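Local coordinates for protein aminoglycoside phosphotransferase (Streptomyces rimosus, PDB 6FUC) that probably catalyses the ATP-dependent phosphorylation of streptomycin at its 3''-hydroxyl group, a modification that gives resistance to the antibiotic, at residues M1-L4 / T5-T9; E54-R57 / D58-W62; E133-S136 / M137-V141; D189-L192 / P193-I196; D256-R259 / E260-Y263. All blocks are in the same frame, centred on the assembly; numbering follows the deposited sequence. Where two conformers were deposited one is given.

Contact 1: residues M1-L4 / T5-T9; sequences MIDL and TAFLT
With its CG beside the backbone N and anti to the carbonyl carbon (chi1 -68°), Phe7 swings its ring back toward the start of the chain, where Asp3 lies over one face. Two parts of Asp3 share that face. Its carbonyl O stands 3.1 Å from Phe7 CG, above the ring plane and offset toward the rim, while Asp3 CB sits more nearly over the middle, 4.2 Å from the centroid of the Phe7 ring, in a CH-pi contact. Ile2 adds a looser apolar touch, its CG2 coming obliquely to within 4.2 Å of Phe7 CE2.

The same carbonyl begins the helix: Phe7 N donates to Asp3 O at 2.9 Å, and Leu8 N to Leu4 O at 2.8 Å. Asp3 holds the N-cap position, yet in the conformer described its carboxylate makes no capping bond; the residue is also the centre of an inverse gamma turn. One turn on, Thr5 O is gripped twice by Thr9, whose N and OG1 (2.9 Å from Thr5 O) arrive from opposite faces of the carbonyl plane.

Phe7 is the buried member, resting on Pro46 and on Phe33 of strand 31-34, which Leu4 and Leu8 also touch. The chemistry implies a helix start held by backbone bonds and by an aromatic ring clasped against the entering chain, with little contribution from side-chain capping.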
loop_
_atom_site.group_PDB
_atom_site.type_symbol
_atom_site.label_atom_id
_atom_site.label_comp_id
_atom_site.label_asym_id
_atom_site.label_seq_id
_atom_site.Cartn_x
_atom_site.Cartn_y
_atom_site.Cartn_z
ATOM N N MET A 1 14.303 17.555 6.121
ATOM C CA MET A 1 15.550 16.785 5.805
ATOM C C MET A 1 15.465 15.400 6.440
ATOM O O MET A 1 14.994 15.259 7.581
ATOM C CB MET A 1 16.805 17.536 6.290
ATOM N N ILE A 2 15.932 14.390 5.706
ATOM C CA ILE A 2 15.912 12.976 6.178
ATOM C C ILE A 2 17.071 12.801 7.143
ATOM O O ILE A 2 18.178 13.211 6.827
ATOM C CB ILE A 2 16.078 12.030 4.972
ATOM C CG1 ILE A 2 14.884 12.104 3.982
ATOM C CG2 ILE A 2 16.340 10.581 5.365
ATOM C CD1 ILE A 2 13.512 12.404 4.554
ATOM N N ASP A 3 16.829 12.241 8.329
ATOM C CA ASP A 3 17.865 12.101 9.362
ATOM C C ASP A 3 18.798 10.931 9.095
ATOM O O ASP A 3 18.817 9.932 9.840
ATOM C CB ASP A 3 17.196 11.995 10.714
ATOM C CG ASP A 3 16.142 13.020 10.931
ATOM O OD1 ASP A 3 16.272 14.121 10.382
ATOM O OD2 ASP A 3 15.202 12.751 11.681
ATOM N N LEU A 4 19.528 11.052 8.005
ATOM C CA LEU A 4 20.340 10.001 7.483
ATOM C C LEU A 4 21.316 9.482 8.490
ATOM O O LEU A 4 21.409 8.248 8.676
ATOM C CB LEU A 4 21.137 10.335 6.205
ATOM C CG LEU A 4 20.499 10.341 4.854
ATOM C CD1 LEU A 4 21.665 10.786 3.976
ATOM C CD2 LEU A 4 19.947 8.936 4.492
ATOM N N THR A 5 22.024 10.375 9.171
ATOM C CA THR A 5 23.020 9.897 10.095
ATOM C C THR A 5 22.409 9.150 11.278
ATOM O O THR A 5 22.934 8.083 11.615
ATOM C CB THR A 5 24.066 10.964 10.372
ATOM O OG1 THR A 5 24.730 11.359 9.126
ATOM C CG2 THR A 5 25.140 10.439 11.357
ATOM N N ALA A 6 21.347 9.682 11.887
ATOM C CA ALA A 6 20.710 8.981 12.985
ATOM C C ALA A 6 20.186 7.611 12.511
ATOM O O ALA A 6 20.315 6.612 13.244
ATOM C CB ALA A 6 19.572 9.799 13.565
ATOM N N PHE A 7 19.619 7.543 11.305
ATOM C CA PHE A 7 19.046 6.298 10.832
ATOM C C PHE A 7 20.134 5.273 10.547
ATOM O O PHE A 7 20.032 4.113 10.950
ATOM C CB PHE A 7 18.214 6.579 9.618
ATOM C CG PHE A 7 16.953 7.393 9.868
ATOM C CD1 PHE A 7 16.418 7.578 11.134
ATOM C CD2 PHE A 7 16.329 7.975 8.792
ATOM C CE1 PHE A 7 15.249 8.286 11.287
ATOM C CE2 PHE A 7 15.135 8.661 8.919
ATOM C CZ PHE A 7 14.639 8.841 10.203
ATOM N N LEU A 8 21.212 5.726 9.933
ATOM C CA LEU A 8 22.281 4.809 9.634
ATOM C C LEU A 8 22.937 4.309 10.964
ATOM O O LEU A 8 23.375 3.164 11.055
ATOM C CB LEU A 8 23.333 5.431 8.695
ATOM C CG LEU A 8 22.837 5.502 7.219
ATOM C CD1 LEU A 8 23.694 6.470 6.397
ATOM C CD2 LEU A 8 22.831 4.125 6.580
ATOM N N THR A 9 22.925 5.112 12.016
ATOM C CA THR A 9 23.422 4.660 13.315
ATOM C C THR A 9 22.624 3.456 13.824
ATOM O O THR A 9 23.182 2.485 14.286
ATOM C CB THR A 9 23.454 5.801 14.308
ATOM O OG1 THR A 9 24.334 6.828 13.793
ATOM C CG2 THR A 9 23.978 5.402 15.574
#

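Contact 2: residues E54-R57 / D58-W62; sequences EAER and DRVSW
Asp58 OD1 lies at the edge of the Arg57 guanidinium, practically in its plane, while Glu54 CG rests over one face of that group, 3.5 Å above the plane and toward the rim. The grip on the carboxylate oxygen is side-on and double: Arg57 NH2 reaches Asp58 OD1 at 2.8 Å along the syn lone pair, and Arg57 NE reaches the same OD1 at 3.0 Å from above the carboxylate plane. The two flat groups are turned 43° against each other. A bend at chi3 (70°) in an otherwise extended Arg57 chain folds the guanidinium back to its sequence neighbour. Arg57 also makes a cation-pi contact with Trp76.

The Glu54 carboxylate meets Arg57 by charge only: its OE2, 3.5 Å from Arg57 NH2, lies well out of the guanidinium plane, and no N-H points at it. A water ties the two acids together, donating to Glu54 OE2 and, at 2.7 Å, to Asp58 OD2.

At the edge of a second guanidinium sits Ala55 O. Arg59 NH1 meets it at 3.1 Å from above the carbonyl plane, and Arg59 N makes the usual helical bond from the opposite face; Arg59 NE turns to Leu213 O.

Glu56 leaves the helix on another side, to a salt bridge with Lys43 of strand 40-45, the lysine-glutamate pair characteristic of the kinase fold. Arginine and water together probably offset the repulsion between Glu54 and Asp58, and would tend to keep both acids ionised.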
loop_
_atom_site.group_PDB
_atom_site.type_symbol
_atom_site.label_atom_id
_atom_site.label_comp_id
_atom_site.label_asym_id
_atom_site.label_seq_id
_atom_site.Cartn_x
_atom_site.Cartn_y
_atom_site.Cartn_z
ATOM N N GLU A 54 5.828 1.090 14.344
ATOM C CA GLU A 54 5.516 -0.062 15.171
ATOM C C GLU A 54 4.257 -0.771 14.650
ATOM O O GLU A 54 4.178 -1.998 14.656
ATOM C CB GLU A 54 5.331 0.326 16.612
ATOM C CG GLU A 54 5.419 -0.840 17.560
ATOM C CD GLU A 54 5.405 -0.388 18.999
ATOM O OE1 GLU A 54 5.915 0.725 19.349
ATOM O OE2 GLU A 54 4.905 -1.153 19.837
ATOM N N ALA A 55 3.283 0.035 14.255
ATOM C CA ALA A 55 2.057 -0.490 13.610
ATOM C C ALA A 55 2.351 -1.339 12.369
ATOM O O ALA A 55 1.749 -2.401 12.175
ATOM C CB ALA A 55 1.089 0.671 13.270
ATOM N N GLU A 56 3.286 -0.857 11.554
ATOM C CA GLU A 56 3.715 -1.608 10.390
ATOM C C GLU A 56 4.416 -2.898 10.795
ATOM O O GLU A 56 4.149 -3.955 10.216
ATOM C CB GLU A 56 4.600 -0.722 9.496
ATOM C CG GLU A 56 5.085 -1.469 8.282
ATOM C CD GLU A 56 5.737 -0.587 7.222
ATOM O OE1 GLU A 56 5.498 0.648 7.250
ATOM O OE2 GLU A 56 6.396 -1.174 6.335
ATOM N N ARG A 57 5.336 -2.822 11.760
ATOM C CA ARG A 57 6.003 -3.998 12.264
ATOM C C ARG A 57 5.002 -5.069 12.610
ATOM O O ARG A 57 5.142 -6.238 12.270
ATOM C CB ARG A 57 6.862 -3.607 13.485
ATOM C CG ARG A 57 7.558 -4.789 14.105
ATOM C CD ARG A 57 8.036 -4.530 15.517
ATOM N NE ARG A 57 6.873 -4.444 16.392
ATOM C CZ ARG A 57 6.929 -4.187 17.651
ATOM N NH1 ARG A 57 8.075 -3.746 18.153
ATOM N NH2 ARG A 57 5.798 -4.203 18.366
ATOM N N ASP A 58 4.000 -4.662 13.411
ATOM C CA ASP A 58 3.007 -5.603 13.882
ATOM C C ASP A 58 2.202 -6.244 12.746
ATOM O O ASP A 58 1.869 -7.432 12.799
ATOM C CB ASP A 58 2.095 -4.928 14.898
ATOM C CG ASP A 58 2.775 -4.498 16.175
ATOM O OD1 ASP A 58 3.902 -4.988 16.493
ATOM O OD2 ASP A 58 2.161 -3.682 16.900
ATOM N N ARG A 59 1.895 -5.445 11.726
ATOM C CA ARG A 59 1.181 -5.956 10.549
ATOM C C ARG A 59 2.016 -6.988 9.805
ATOM O O ARG A 59 1.521 -8.044 9.406
ATOM C CB ARG A 59 0.799 -4.801 9.673
ATOM C CG ARG A 59 -0.419 -4.053 10.236
ATOM C CD ARG A 59 -0.521 -2.643 9.689
ATOM N NE ARG A 59 -1.808 -2.013 9.974
ATOM C CZ ARG A 59 -2.067 -1.476 11.146
ATOM N NH1 ARG A 59 -1.195 -1.474 12.148
ATOM N NH2 ARG A 59 -3.300 -1.003 11.375
ATOM N N VAL A 60 3.308 -6.700 9.604
ATOM C CA VAL A 60 4.168 -7.634 8.866
ATOM C C VAL A 60 4.277 -8.937 9.663
ATOM O O VAL A 60 4.139 -10.047 9.120
ATOM C CB VAL A 60 5.568 -7.022 8.650
ATOM C CG1 VAL A 60 6.512 -8.032 8.025
ATOM C CG2 VAL A 60 5.496 -5.743 7.803
ATOM N N SER A 61 4.576 -8.795 10.989
ATOM C CA SER A 61 4.704 -9.991 11.784
ATOM C C SER A 61 3.431 -10.807 11.857
ATOM O O SER A 61 3.449 -12.034 11.783
ATOM C CB SER A 61 5.190 -9.590 13.151
ATOM O OG SER A 61 5.150 -10.528 13.974
ATOM N N TRP A 62 2.280 -10.155 12.008
ATOM C CA TRP A 62 1.023 -10.881 12.031
ATOM C C TRP A 62 0.773 -11.577 10.694
ATOM O O TRP A 62 0.353 -12.750 10.665
ATOM C CB TRP A 62 -0.134 -9.967 12.412
ATOM C CG TRP A 62 -1.447 -10.639 12.407
ATOM C CD1 TRP A 62 -1.974 -11.450 13.372
ATOM C CD2 TRP A 62 -2.430 -10.641 11.346
ATOM N NE1 TRP A 62 -3.195 -11.909 13.001
ATOM C CE2 TRP A 62 -3.521 -11.413 11.770
ATOM C CE3 TRP A 62 -2.500 -10.007 10.112
ATOM C CZ2 TRP A 62 -4.663 -11.563 10.986
ATOM C CZ3 TRP A 62 -3.630 -10.188 9.321
ATOM C CH2 TRP A 62 -4.663 -10.957 9.779
HETATM O O HOH W 1 2.854 -3.164 19.445
#

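Contact 3: residues E133-S136 / M137-V141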
loop_
_atom_site.group_PDB
_atom_site.type_symbol
_atom_site.label_atom_id
_atom_site.label_comp_id
_atom_site.label_asym_id
_atom_site.label_seq_id
_atom_site.Cartn_x
_atom_site.Cartn_y
_atom_site.Cartn_z
ATOM N N GLU A 133 -11.605 5.939 10.149
ATOM C CA GLU A 133 -10.209 6.295 10.376
ATOM C C GLU A 133 -9.580 7.009 9.180
ATOM O O GLU A 133 -8.856 7.992 9.335
ATOM C CB GLU A 133 -9.376 5.052 10.668
ATOM C CG GLU A 133 -7.858 5.313 10.754
ATOM C CD GLU A 133 -7.054 4.105 11.140
ATOM O OE1 GLU A 133 -7.628 3.053 11.485
ATOM O OE2 GLU A 133 -5.815 4.308 11.225
ATOM N N MET A 134 -9.825 6.469 7.997
ATOM C CA MET A 134 -9.174 7.047 6.832
ATOM C C MET A 134 -9.721 8.419 6.518
ATOM O O MET A 134 -8.972 9.303 6.093
ATOM C CB MET A 134 -9.266 6.081 5.685
ATOM C CG MET A 134 -8.531 4.742 5.933
ATOM S SD MET A 134 -6.994 4.699 6.808
ATOM C CE MET A 134 -6.138 5.456 5.425
ATOM N N PHE A 135 -11.043 8.603 6.679
ATOM C CA PHE A 135 -11.620 9.890 6.420
ATOM C C PHE A 135 -11.088 10.898 7.428
ATOM O O PHE A 135 -10.762 12.044 7.090
ATOM C CB PHE A 135 -13.140 9.846 6.368
ATOM C CG PHE A 135 -13.695 10.927 5.503
ATOM C CD1 PHE A 135 -13.815 10.762 4.146
ATOM C CD2 PHE A 135 -14.024 12.178 5.990
ATOM C CE1 PHE A 135 -14.349 11.671 3.307
ATOM C CE2 PHE A 135 -14.538 13.171 5.140
ATOM C CZ PHE A 135 -14.572 12.905 3.799
ATOM N N SER A 136 -10.959 10.475 8.694
ATOM C CA SER A 136 -10.339 11.339 9.688
ATOM C C SER A 136 -8.880 11.686 9.363
ATOM O O SER A 136 -8.481 12.857 9.528
ATOM C CB SER A 136 -10.492 10.696 11.060
ATOM O OG SER A 136 -11.889 10.534 11.343
ATOM N N MET A 137 -8.111 10.740 8.825
ATOM C CA MET A 137 -6.797 11.054 8.383
ATOM C C MET A 137 -6.787 12.096 7.269
ATOM O O MET A 137 -5.990 13.044 7.280
ATOM C CB MET A 137 -6.177 9.774 7.867
ATOM C CG MET A 137 -5.675 8.797 8.883
ATOM S SD MET A 137 -4.826 7.381 8.192
ATOM C CE MET A 137 -3.226 8.119 7.997
ATOM N N ALA A 138 -7.656 11.971 6.286
ATOM C CA ALA A 138 -7.751 12.968 5.210
ATOM C C ALA A 138 -8.117 14.338 5.761
ATOM O O ALA A 138 -7.574 15.317 5.296
ATOM C CB ALA A 138 -8.778 12.513 4.206
ATOM N N ARG A 139 -9.072 14.399 6.685
ATOM C CA ARG A 139 -9.386 15.719 7.268
ATOM C C ARG A 139 -8.141 16.389 7.855
ATOM O O ARG A 139 -7.916 17.588 7.708
ATOM C CB ARG A 139 -10.481 15.620 8.351
ATOM C CG ARG A 139 -11.841 15.237 7.830
ATOM C CD ARG A 139 -12.974 15.465 8.865
ATOM N NE ARG A 139 -13.075 14.358 9.845
ATOM C CZ ARG A 139 -14.103 13.470 9.855
ATOM N NH1 ARG A 139 -15.128 13.591 8.994
ATOM N NH2 ARG A 139 -14.152 12.491 10.733
ATOM N N ASP A 140 -7.310 15.599 8.505
ATOM C CA ASP A 140 -6.087 16.114 9.111
ATOM C C ASP A 140 -5.031 16.576 8.086
ATOM O O ASP A 140 -4.416 17.625 8.209
ATOM C CB ASP A 140 -5.490 15.011 10.045
ATOM C CG ASP A 140 -4.126 15.375 10.609
ATOM O OD1 ASP A 140 -4.015 16.419 11.251
ATOM O OD2 ASP A 140 -3.145 14.595 10.417
ATOM N N VAL A 141 -4.808 15.751 7.054
ATOM C CA VAL A 141 -3.870 16.136 6.008
ATOM C C VAL A 141 -4.330 17.448 5.334
ATOM O O VAL A 141 -3.529 18.338 5.076
ATOM C CB VAL A 141 -3.707 15.024 4.968
ATOM C CG1 VAL A 141 -2.782 15.394 3.834
ATOM C CG2 VAL A 141 -3.222 13.720 5.605
#
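Met134 and Met137 lie side by side and point the same way, one turn apart on the helix. Their contact is made by sulfur and methyl: Met134 CE comes to 3.6 Å from Met137 SD, and the two SD atoms of Met134 and Met137 are 3.7 Å apart. Bends at chi2 and chi3 (-37° and -71°) curl Met134 toward its partner. Both methionines adopt a second conformer, as do Ser136 and Arg139, so the side-chain contacts of all four belong to the state described.

Phe135 and Arg139 are set quite differently, crossing at about a right angle. Arg139 NH1 approaches the edge of the ring, near its plane, 3.5 Å from Phe135 CD2; the charge therefore does not sit over the aromatic face, and no cation-pi contact results. The other arm of the guanidinium, Arg139 NH2, gives only a weak hydrogen bond to Ser136 OG at 3.1 Å, and that hydroxyl has a stronger partner in Gly132 O. Asp140 leads away to a salt bridge with Arg144.

Under these side chains runs a regular set of i to i+4 backbone bonds, such as Arg139 N to Phe135 O at 2.9 Å. Phe135 and Ala138 belong to the buried side, packed on Leu165 of helix 161-168 and Leu266 of helix 257-266, whereas Glu133, Arg139 and Asp140 are exposed. Such a division of faces is the signature of an amphipathic helix laid against the helices of its own domain.

Contact 4: residues D189-L192 / P193-I196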
loop_
_atom_site.group_PDB
_atom_site.type_symbol
_atom_site.label_atom_id
_atom_site.label_comp_id
_atom_site.label_asym_id
_atom_site.label_seq_id
_atom_site.Cartn_x
_atom_site.Cartn_y
_atom_site.Cartn_z
ATOM N N ASP A 189 -2.608 -0.488 0.760
ATOM C CA ASP A 189 -1.975 0.418 -0.206
ATOM C C ASP A 189 -1.627 -0.413 -1.448
ATOM O O ASP A 189 -0.461 -0.592 -1.812
ATOM C CB ASP A 189 -0.756 1.096 0.377
ATOM C CG ASP A 189 -0.084 2.048 -0.569
ATOM O OD1 ASP A 189 -0.767 2.555 -1.472
ATOM O OD2 ASP A 189 1.130 2.301 -0.397
ATOM N N LEU A 190 -2.667 -0.903 -2.105
ATOM C CA LEU A 190 -2.503 -1.966 -3.155
ATOM C C LEU A 190 -2.253 -1.315 -4.514
ATOM O O LEU A 190 -2.927 -1.627 -5.505
ATOM C CB LEU A 190 -3.631 -2.941 -3.142
ATOM C CG LEU A 190 -3.348 -4.250 -3.928
ATOM C CD1 LEU A 190 -2.260 -5.079 -3.228
ATOM C CD2 LEU A 190 -4.619 -5.055 -4.080
ATOM N N CYS A 191 -1.249 -0.437 -4.581
ATOM C CA CYS A 191 -0.738 0.020 -5.853
ATOM C C CYS A 191 0.229 -1.010 -6.395
ATOM O O CYS A 191 0.869 -1.773 -5.635
ATOM C CB CYS A 191 -0.066 1.345 -5.669
ATOM S SG CYS A 191 1.139 1.473 -4.429
ATOM N N LEU A 192 0.477 -0.993 -7.708
ATOM C CA LEU A 192 1.388 -1.974 -8.327
ATOM C C LEU A 192 2.776 -2.110 -7.712
ATOM O O LEU A 192 3.280 -3.221 -7.654
ATOM C CB LEU A 192 1.554 -1.711 -9.829
ATOM C CG LEU A 192 0.373 -2.002 -10.718
ATOM C CD1 LEU A 192 0.782 -1.756 -12.157
ATOM C CD2 LEU A 192 -0.149 -3.427 -10.558
ATOM N N PRO A 193 3.404 -1.022 -7.223
ATOM C CA PRO A 193 4.718 -1.187 -6.641
ATOM C C PRO A 193 4.746 -2.162 -5.479
ATOM O O PRO A 193 5.824 -2.665 -5.134
ATOM C CB PRO A 193 5.098 0.235 -6.161
ATOM C CG PRO A 193 4.393 1.114 -7.178
ATOM C CD PRO A 193 3.079 0.421 -7.386
ATOM N N ASN A 194 3.614 -2.349 -4.819
ATOM C CA ASN A 194 3.557 -3.140 -3.582
ATOM C C ASN A 194 3.239 -4.599 -3.807
ATOM O O ASN A 194 3.083 -5.366 -2.835
ATOM C CB ASN A 194 2.681 -2.457 -2.556
ATOM C CG ASN A 194 3.236 -1.147 -2.133
ATOM O OD1 ASN A 194 4.464 -0.940 -2.171
ATOM N ND2 ASN A 194 2.393 -0.257 -1.628
ATOM N N ILE A 195 3.170 -5.009 -5.066
ATOM C CA ILE A 195 2.936 -6.426 -5.446
ATOM C C ILE A 195 4.227 -6.859 -6.149
ATOM O O ILE A 195 4.587 -6.306 -7.167
ATOM C CB ILE A 195 1.726 -6.571 -6.372
ATOM C CG1 ILE A 195 0.468 -5.953 -5.739
ATOM C CG2 ILE A 195 1.568 -8.008 -6.745
ATOM C CD1 ILE A 195 -0.672 -5.904 -6.668
ATOM N N ILE A 196 4.900 -7.856 -5.585
ATOM C CA ILE A 196 6.159 -8.350 -6.150
ATOM C C ILE A 196 5.829 -9.604 -6.951
ATOM O O ILE A 196 5.167 -10.520 -6.435
ATOM C CB ILE A 196 7.188 -8.649 -5.080
ATOM C CG1 ILE A 196 7.399 -7.438 -4.165
ATOM C CG2 ILE A 196 8.512 -9.052 -5.742
ATOM C CD1 ILE A 196 7.765 -6.122 -4.824
#
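The turn joining Asp189 to Asn194 belongs to the HGDxxxxN sequence beginning at His187, which corresponds to the catalytic loop of aminoglycoside phosphotransferases and to the HRDxxxxN loop of protein kinases. In relatives its aspartate acts at the phosphate-accepting hydroxyl and its asparagine helps bind a metal ion, roles consistent with the sequence here.

Asn194 closes the loop on Asp189. Its ND2 donates to Asp189 O at 2.9 Å, almost straight (170°), in the carbonyl plane and close to the plane of the amide itself. The same ND2 stands 3.1 Å from Asp189 OD2, and carboxylate and amide are turned 76° to each other. Cys191 SG, in the conformer described, lies between backbone N and carbonyl carbon (chi1 52°), which sets it 3.7 Å from Pro193 CD and beside the Asn194 amide.

Backbone bonds tighten the turn: Asn194 N to Cys191 O at 2.9 Å and Ile195 N to Leu192 O at 3.1 Å, both i to i+3 as in a 3-10 helix. On the apolar side Leu190 CD1 meets Ile195 CG1 at 3.8 Å, and helices 100-117 and 219-233 close over these two residues.

Asp189 N is bonded to His187 ND1, and the Asn194 side chain touches Asp209, placing the polar groups next to one another. The bond from ND2 to the backbone carbonyl restrains the rotation of the amide and orients OD1 away from that carbonyl, consistent with a ligand role for the oxygen.

Contact 5: residues D256-R259 / E260-Y263; sequences DRDR and ERFY
Arg257 NH1 and Glu260 OE1 form a salt bridge of 2.6 Å. The two side chains run side by side in the same direction; OE1 accepts through its syn lone pair and lies near the guanidinium plane, and the two planes are 32° apart. A bend at chi2 (-47°) carries Arg257 alongside an extended Glu260. A water donates to Glu260 OE1 at 2.8 Å and accepts a weak bond from Asp256 N. Arg257 NH1 is shared with Glu244, its stronger partner, so Glu260 holds only part of this charge.

Behind this pair stands the N-cap. Asp256 OD1 takes Arg259 N at 3.2 Å, a capping bond that meets the oxygen from above the carboxylate plane. In the conformer described, its other oxygen, OD2, receives Arg259 NE at 3.3 Å as part of a salt bridge, with a weak bond from Arg259 NH1, so one carboxylate holds both the backbone and the side chain of Arg259. Asp217 and Gln182 hold the far end of that guanidinium through NH2. Main-chain bonds start with Glu260 N to Asp256 O at 3.0 Å.

Further along, Arg259 CG in this same conformer passes 4.1 Å from Tyr263 CE2, while Phe262 CD2 sits over the centre of the Tyr263 ring.

Outside the segment, Glu260 packs on Tyr219, Ala223 and Phe226 of helix 219-233. Helix 172-181 offers Gln178 and Arg175 to Arg259 and Phe262, and Leu131 of helix 131-143 meets Phe262 and Tyr263.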
loop_
_atom_site.group_PDB
_atom_site.type_symbol
_atom_site.label_atom_id
_atom_site.label_comp_id
_atom_site.label_asym_id
_atom_site.label_seq_id
_atom_site.Cartn_x
_atom_site.Cartn_y
_atom_site.Cartn_z
ATOM N N ASP A 256 -18.420 -1.927 -9.096
ATOM C CA ASP A 256 -19.195 -0.809 -8.570
ATOM C C ASP A 256 -18.380 0.468 -8.790
ATOM O O ASP A 256 -17.495 0.810 -7.997
ATOM C CB ASP A 256 -19.555 -1.044 -7.091
ATOM C CG ASP A 256 -20.404 0.049 -6.506
ATOM O OD1 ASP A 256 -20.458 1.182 -7.006
ATOM O OD2 ASP A 256 -20.954 -0.221 -5.430
ATOM N N ARG A 257 -18.577 1.146 -9.904
ATOM C CA ARG A 257 -17.675 2.224 -10.256
ATOM C C ARG A 257 -17.742 3.412 -9.305
ATOM O O ARG A 257 -16.714 4.002 -9.108
ATOM C CB ARG A 257 -17.890 2.617 -11.724
ATOM C CG ARG A 257 -17.537 1.483 -12.701
ATOM C CD ARG A 257 -16.257 0.737 -12.526
ATOM N NE ARG A 257 -15.836 0.022 -13.690
ATOM C CZ ARG A 257 -14.590 -0.389 -13.933
ATOM N NH1 ARG A 257 -13.569 -0.211 -13.041
ATOM N NH2 ARG A 257 -14.360 -1.027 -15.087
ATOM N N ASP A 258 -18.895 3.789 -8.763
ATOM C CA ASP A 258 -18.938 4.903 -7.846
ATOM C C ASP A 258 -18.178 4.592 -6.579
ATOM O O ASP A 258 -17.515 5.428 -6.024
ATOM C CB ASP A 258 -20.402 5.291 -7.499
ATOM C CG ASP A 258 -21.165 5.824 -8.658
ATOM O OD1 ASP A 258 -20.599 6.184 -9.714
ATOM O OD2 ASP A 258 -22.405 5.871 -8.500
ATOM N N ARG A 259 -18.343 3.376 -6.071
ATOM C CA ARG A 259 -17.652 2.983 -4.875
ATOM C C ARG A 259 -16.096 2.978 -5.148
ATOM O O ARG A 259 -15.314 3.431 -4.360
ATOM C CB ARG A 259 -18.175 1.629 -4.444
ATOM C CG ARG A 259 -17.320 1.306 -3.220
ATOM C CD ARG A 259 -18.035 0.400 -2.253
ATOM N NE ARG A 259 -18.794 -0.586 -3.013
ATOM C CZ ARG A 259 -19.021 -1.828 -2.631
ATOM N NH1 ARG A 259 -19.782 -2.582 -3.408
ATOM N NH2 ARG A 259 -18.496 -2.339 -1.516
ATOM N N GLU A 260 -15.684 2.395 -6.288
ATOM C CA GLU A 260 -14.290 2.376 -6.679
ATOM C C GLU A 260 -13.704 3.802 -6.725
ATOM O O GLU A 260 -12.626 4.080 -6.220
ATOM C CB GLU A 260 -14.144 1.672 -7.994
ATOM C CG GLU A 260 -12.710 1.569 -8.509
ATOM C CD GLU A 260 -12.587 1.093 -9.934
ATOM O OE1 GLU A 260 -13.547 0.533 -10.507
ATOM O OE2 GLU A 260 -11.525 1.268 -10.555
ATOM N N ARG A 261 -14.447 4.676 -7.416
ATOM C CA ARG A 261 -13.974 6.046 -7.596
ATOM C C ARG A 261 -13.853 6.794 -6.269
ATOM O O ARG A 261 -12.985 7.636 -6.104
ATOM C CB ARG A 261 -14.893 6.762 -8.613
ATOM C CG ARG A 261 -14.506 6.625 -10.070
ATOM C CD ARG A 261 -15.423 7.483 -10.959
ATOM N NE ARG A 261 -15.410 8.877 -10.499
ATOM C CZ ARG A 261 -16.408 9.496 -9.869
ATOM N NH1 ARG A 261 -17.548 8.855 -9.623
ATOM N NH2 ARG A 261 -16.262 10.767 -9.493
ATOM N N PHE A 262 -14.791 6.522 -5.337
ATOM C CA PHE A 262 -14.724 7.150 -4.033
ATOM C C PHE A 262 -13.351 6.826 -3.407
ATOM O O PHE A 262 -12.694 7.716 -2.872
ATOM C CB PHE A 262 -15.868 6.631 -3.165
ATOM C CG PHE A 262 -15.877 7.115 -1.754
ATOM C CD1 PHE A 262 -16.465 8.296 -1.381
ATOM C CD2 PHE A 262 -15.214 6.398 -0.779
ATOM C CE1 PHE A 262 -16.431 8.737 -0.055
ATOM C CE2 PHE A 262 -15.169 6.837 0.536
ATOM C CZ PHE A 262 -15.804 7.990 0.887
ATOM N N TYR A 263 -12.971 5.544 -3.388
ATOM C CA TYR A 263 -11.671 5.202 -2.780
ATOM C C TYR A 263 -10.485 5.722 -3.570
ATOM O O TYR A 263 -9.479 6.117 -2.966
ATOM C CB TYR A 263 -11.591 3.671 -2.534
ATOM C CG TYR A 263 -12.446 3.279 -1.376
ATOM C CD1 TYR A 263 -12.030 3.543 -0.068
ATOM C CD2 TYR A 263 -13.705 2.711 -1.537
ATOM C CE1 TYR A 263 -12.844 3.269 1.018
ATOM C CE2 TYR A 263 -14.512 2.411 -0.448
ATOM C CZ TYR A 263 -14.115 2.705 0.818
ATOM O OH TYR A 263 -14.864 2.468 1.924
HETATM O O HOH W 2 -15.751 -1.036 -9.908
#

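How the contacts relate
Contacts 1 and 2 border the five-stranded antiparallel sheet of the kinase-like amino-terminal part, on two helices whose contact centres are 22 Å apart. Contact 4 corresponds to the catalytic loop of the family, its centre about 6 Å from that of the chain; its nearest atoms lie about 9 Å from contact 2, where Glu56 pairs with Lys43. Contacts 3 and 5 belong to the helical part. Their centres are 18 Å apart and their nearest atoms about 5 Å, and each helix sends a leucine, Leu131 or Leu266, against the other. Contact 1 is remote from contact 5, centre to centre about 40 Å, across the middle of the chain.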